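Transcription inhibitor protein Gfh1 (Thermus thermophilus, PDB 2F23) shuts down the catalytic activities of RNA polymerase by partly blocking its substrate-binding site so that NTPs cannot bind. Local coordinates at residues E81-L95 / K144-G156. Numbering follows the deposited sequence.
Sequences EVIGLGSVVELEDPL and KGKREFRVVAIHG
Val88 to Glu92 pair antiparallel with Arg150 to His155 in the FKBP-like C-terminal domain of this GreA/GreB family member, and a classic beta bulge sets Val152 and Ala153 both opposite Glu90. Val152 N donates a hydrogen bond to Glu90 O (2.8 Å); the one from Ala153 N is weak. The face carrying Val89, Leu91, Val151 and Ile154 is tightly packed: Ile83 CG1 presses on Ile154 CD1 at 3.4 Å, closer than usual for carbons, and Leu91 CB lies against Phe149 CD2 at 3.7 Å. Leu140 of strand 137-142 touches both Leu91 and Phe149. The face of Val88, Glu90, Glu92, Ala153 and His155 is more open to solvent and partly polar. There Glu92 and Arg150 run side by side in a salt bridge, Arg150 NH2 meeting Glu92 OE2 at 3.1 Å from above the carboxylate plane, while a water links Glu92 O and OE2 to Arg150 NE. Just past strand 88-92, Asp93 OD2 forms a salt bridge with Arg147 NH1 (2.6 Å), and OD1 takes Leu95 N in an Asx turn. Replacing Asp93 by alanine is likely to leave Arg147 NH1 without its carboxylate partner and the backbone N of Leu95 and Ser96 without their shared acceptor. A chi1 of 53° turns the His155 ring back over its neighbour, with Val88 O 4.0 Å above the ring centre.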
# COMPACT_ATOMS: atom_id res chain seq x y z
N GLU A 81 -12.92 15.47 5.25
CA GLU A 81 -14.11 14.70 4.93
C GLU A 81 -13.94 13.24 5.33
O GLU A 81 -12.84 12.79 5.63
CB GLU A 81 -14.41 14.79 3.42
CG GLU A 81 -14.92 16.15 2.96
CD GLU A 81 -15.30 16.18 1.49
OE1 GLU A 81 -15.96 15.23 1.02
OE2 GLU A 81 -14.97 17.18 0.81
N VAL A 82 -15.05 12.51 5.36
CA VAL A 82 -15.02 11.10 5.71
C VAL A 82 -15.73 10.35 4.58
O VAL A 82 -16.75 10.81 4.07
CB VAL A 82 -15.70 10.83 7.08
CG1 VAL A 82 -17.13 11.30 7.05
CG2 VAL A 82 -15.63 9.35 7.41
N ILE A 83 -15.17 9.21 4.19
CA ILE A 83 -15.72 8.42 3.09
C ILE A 83 -17.06 7.77 3.36
O ILE A 83 -17.22 6.99 4.29
CB ILE A 83 -14.72 7.32 2.67
CG1 ILE A 83 -13.39 7.95 2.28
CG2 ILE A 83 -15.30 6.50 1.51
CD1 ILE A 83 -12.27 6.96 2.12
N GLY A 84 -18.03 8.09 2.50
CA GLY A 84 -19.36 7.53 2.62
C GLY A 84 -19.96 7.35 1.24
O GLY A 84 -19.30 7.53 0.22
N LEU A 85 -21.24 6.99 1.21
CA LEU A 85 -21.93 6.79 -0.05
C LEU A 85 -21.82 8.10 -0.85
O LEU A 85 -22.10 9.18 -0.33
CB LEU A 85 -23.39 6.46 0.24
CG LEU A 85 -24.31 5.90 -0.85
CD1 LEU A 85 -23.68 4.68 -1.50
CD2 LEU A 85 -25.64 5.54 -0.21
N GLY A 86 -21.38 8.00 -2.10
CA GLY A 86 -21.24 9.18 -2.94
C GLY A 86 -19.86 9.81 -2.97
O GLY A 86 -19.57 10.64 -3.84
N SER A 87 -19.00 9.43 -2.04
CA SER A 87 -17.65 10.00 -1.99
C SER A 87 -16.74 9.53 -3.10
O SER A 87 -16.70 8.34 -3.42
CB SER A 87 -16.97 9.68 -0.65
OG SER A 87 -17.65 10.25 0.45
N VAL A 88 -15.99 10.46 -3.68
CA VAL A 88 -15.01 10.14 -4.70
C VAL A 88 -13.70 10.18 -3.93
O VAL A 88 -13.38 11.17 -3.27
CB VAL A 88 -14.97 11.18 -5.83
CG1 VAL A 88 -13.80 10.88 -6.76
CG2 VAL A 88 -16.29 11.14 -6.62
N VAL A 89 -12.95 9.09 -4.00
CA VAL A 89 -11.71 8.98 -3.25
C VAL A 89 -10.49 8.79 -4.13
O VAL A 89 -10.48 7.93 -5.01
CB VAL A 89 -11.81 7.79 -2.27
CG1 VAL A 89 -10.66 7.81 -1.27
CG2 VAL A 89 -13.15 7.81 -1.55
N GLU A 90 -9.47 9.60 -3.89
CA GLU A 90 -8.21 9.49 -4.61
C GLU A 90 -7.28 8.69 -3.71
O GLU A 90 -7.12 9.02 -2.53
CB GLU A 90 -7.63 10.88 -4.88
CG GLU A 90 -8.45 11.69 -5.87
CD GLU A 90 -7.91 13.08 -6.08
OE1 GLU A 90 -6.68 13.21 -6.30
OE2 GLU A 90 -8.71 14.04 -6.04
N LEU A 91 -6.69 7.64 -4.27
CA LEU A 91 -5.81 6.74 -3.53
C LEU A 91 -4.43 6.67 -4.18
O LEU A 91 -4.28 6.89 -5.38
CB LEU A 91 -6.40 5.33 -3.53
CG LEU A 91 -7.83 5.16 -3.01
CD1 LEU A 91 -8.36 3.80 -3.43
CD2 LEU A 91 -7.85 5.32 -1.50
N GLU A 92 -3.42 6.34 -3.37
CA GLU A 92 -2.06 6.21 -3.89
C GLU A 92 -1.36 5.06 -3.19
O GLU A 92 -1.28 5.01 -1.96
CB GLU A 92 -1.26 7.49 -3.68
CG GLU A 92 0.19 7.37 -4.16
CD GLU A 92 1.03 8.58 -3.81
OE1 GLU A 92 0.87 9.63 -4.48
OE2 GLU A 92 1.84 8.49 -2.87
N ASP A 93 -0.84 4.13 -3.99
CA ASP A 93 -0.12 2.97 -3.48
C ASP A 93 1.21 3.50 -2.94
O ASP A 93 2.01 4.07 -3.68
CB ASP A 93 0.12 1.98 -4.63
CG ASP A 93 0.73 0.68 -4.16
OD1 ASP A 93 1.63 0.72 -3.30
OD2 ASP A 93 0.31 -0.39 -4.67
N PRO A 94 1.46 3.32 -1.63
CA PRO A 94 2.71 3.81 -1.03
C PRO A 94 3.98 3.12 -1.51
O PRO A 94 5.07 3.67 -1.38
CB PRO A 94 2.46 3.61 0.47
CG PRO A 94 1.54 2.44 0.51
CD PRO A 94 0.58 2.73 -0.62
N LEU A 95 3.84 1.92 -2.07
CA LEU A 95 4.99 1.17 -2.54
C LEU A 95 5.33 1.41 -4.02
O LEU A 95 6.50 1.41 -4.40
CB LEU A 95 4.78 -0.33 -2.31
CG LEU A 95 4.78 -0.86 -0.87
CD1 LEU A 95 6.12 -0.57 -0.22
CD2 LEU A 95 3.65 -0.24 -0.07
N LYS A 144 -7.68 -6.21 -9.38
CA LYS A 144 -6.33 -6.63 -9.74
C LYS A 144 -5.68 -7.37 -8.57
O LYS A 144 -4.52 -7.76 -8.64
CB LYS A 144 -5.47 -5.41 -10.11
CG LYS A 144 -6.11 -4.46 -11.09
CD LYS A 144 -6.44 -5.13 -12.41
CE LYS A 144 -7.08 -4.16 -13.39
NZ LYS A 144 -7.42 -4.81 -14.68
N GLY A 145 -6.44 -7.54 -7.50
CA GLY A 145 -5.91 -8.24 -6.33
C GLY A 145 -5.80 -7.34 -5.12
O GLY A 145 -6.28 -6.20 -5.13
N LYS A 146 -5.17 -7.84 -4.07
CA LYS A 146 -4.99 -7.10 -2.82
C LYS A 146 -3.86 -6.08 -2.96
O LYS A 146 -2.74 -6.43 -3.34
CB LYS A 146 -4.69 -8.07 -1.68
CG LYS A 146 -4.61 -7.45 -0.29
CD LYS A 146 -4.20 -8.51 0.73
CE LYS A 146 -4.18 -7.95 2.15
NZ LYS A 146 -5.54 -7.58 2.63
N ARG A 147 -4.16 -4.83 -2.64
CA ARG A 147 -3.16 -3.76 -2.72
C ARG A 147 -3.34 -2.80 -1.55
O ARG A 147 -4.43 -2.67 -1.00
CB ARG A 147 -3.33 -3.00 -4.03
CG ARG A 147 -3.08 -3.83 -5.29
CD ARG A 147 -1.71 -3.59 -5.89
NE ARG A 147 -0.61 -4.25 -5.18
CZ ARG A 147 -0.04 -3.79 -4.07
NH1 ARG A 147 -0.44 -2.65 -3.52
NH2 ARG A 147 0.97 -4.46 -3.52
N GLU A 148 -2.25 -2.13 -1.18
CA GLU A 148 -2.29 -1.17 -0.09
C GLU A 148 -2.35 0.25 -0.66
O GLU A 148 -1.60 0.58 -1.57
CB GLU A 148 -1.05 -1.33 0.79
CG GLU A 148 -0.88 -0.25 1.85
CD GLU A 148 0.24 -0.56 2.83
OE1 GLU A 148 -0.03 -1.14 3.90
OE2 GLU A 148 1.40 -0.22 2.52
N PHE A 149 -3.26 1.06 -0.14
CA PHE A 149 -3.42 2.44 -0.61
C PHE A 149 -3.53 3.45 0.51
O PHE A 149 -4.11 3.17 1.56
CB PHE A 149 -4.67 2.59 -1.47
CG PHE A 149 -4.62 1.87 -2.78
CD1 PHE A 149 -5.17 0.60 -2.91
CD2 PHE A 149 -4.03 2.47 -3.89
CE1 PHE A 149 -5.13 -0.06 -4.14
CE2 PHE A 149 -3.99 1.82 -5.12
CZ PHE A 149 -4.54 0.55 -5.24
N ARG A 150 -3.00 4.63 0.26
CA ARG A 150 -3.09 5.73 1.21
C ARG A 150 -4.19 6.63 0.65
O ARG A 150 -4.23 6.85 -0.56
CB ARG A 150 -1.77 6.51 1.27
CG ARG A 150 -1.81 7.76 2.14
CD ARG A 150 -0.42 8.35 2.27
NE ARG A 150 0.12 8.77 0.99
CZ ARG A 150 -0.05 9.98 0.46
NH1 ARG A 150 -0.75 10.89 1.12
NH2 ARG A 150 0.48 10.27 -0.72
N VAL A 151 -5.08 7.10 1.51
CA VAL A 151 -6.16 7.99 1.06
C VAL A 151 -5.57 9.38 0.91
O VAL A 151 -5.11 9.98 1.87
CB VAL A 151 -7.30 8.03 2.09
CG1 VAL A 151 -8.40 8.97 1.62
CG2 VAL A 151 -7.86 6.62 2.30
N VAL A 152 -5.58 9.89 -0.32
CA VAL A 152 -5.01 11.20 -0.62
C VAL A 152 -6.01 12.34 -0.61
O VAL A 152 -5.70 13.46 -0.18
CB VAL A 152 -4.28 11.17 -1.98
CG1 VAL A 152 -3.77 12.55 -2.35
CG2 VAL A 152 -3.13 10.18 -1.91
N ALA A 153 -7.22 12.07 -1.09
CA ALA A 153 -8.26 13.09 -1.15
C ALA A 153 -9.65 12.46 -1.14
O ALA A 153 -9.83 11.33 -1.58
CB ALA A 153 -8.09 13.93 -2.41
N ILE A 154 -10.62 13.21 -0.62
CA ILE A 154 -12.01 12.76 -0.56
C ILE A 154 -12.87 13.97 -0.91
O ILE A 154 -12.70 15.04 -0.33
CB ILE A 154 -12.42 12.30 0.86
CG1 ILE A 154 -11.54 11.14 1.31
CG2 ILE A 154 -13.90 11.90 0.88
CD1 ILE A 154 -11.68 10.81 2.78
N HIS A 155 -13.77 13.81 -1.87
CA HIS A 155 -14.64 14.91 -2.25
C HIS A 155 -15.91 14.43 -2.92
O HIS A 155 -16.10 13.23 -3.13
CB HIS A 155 -13.91 15.88 -3.18
CG HIS A 155 -13.29 15.23 -4.38
ND1 HIS A 155 -11.99 14.79 -4.39
CD2 HIS A 155 -13.80 14.93 -5.59
CE1 HIS A 155 -11.72 14.25 -5.56
NE2 HIS A 155 -12.80 14.32 -6.31
N GLY A 156 -16.78 15.37 -3.26
CA GLY A 156 -18.03 15.02 -3.92
C GLY A 156 -17.82 14.84 -5.41
O GLY A 156 -16.68 15.06 -5.88
OXT GLY A 156 -18.78 14.47 -6.11
O HOH W 1 -21.11 13.03 -4.85
O HOH W 2 1.01 6.66 -0.89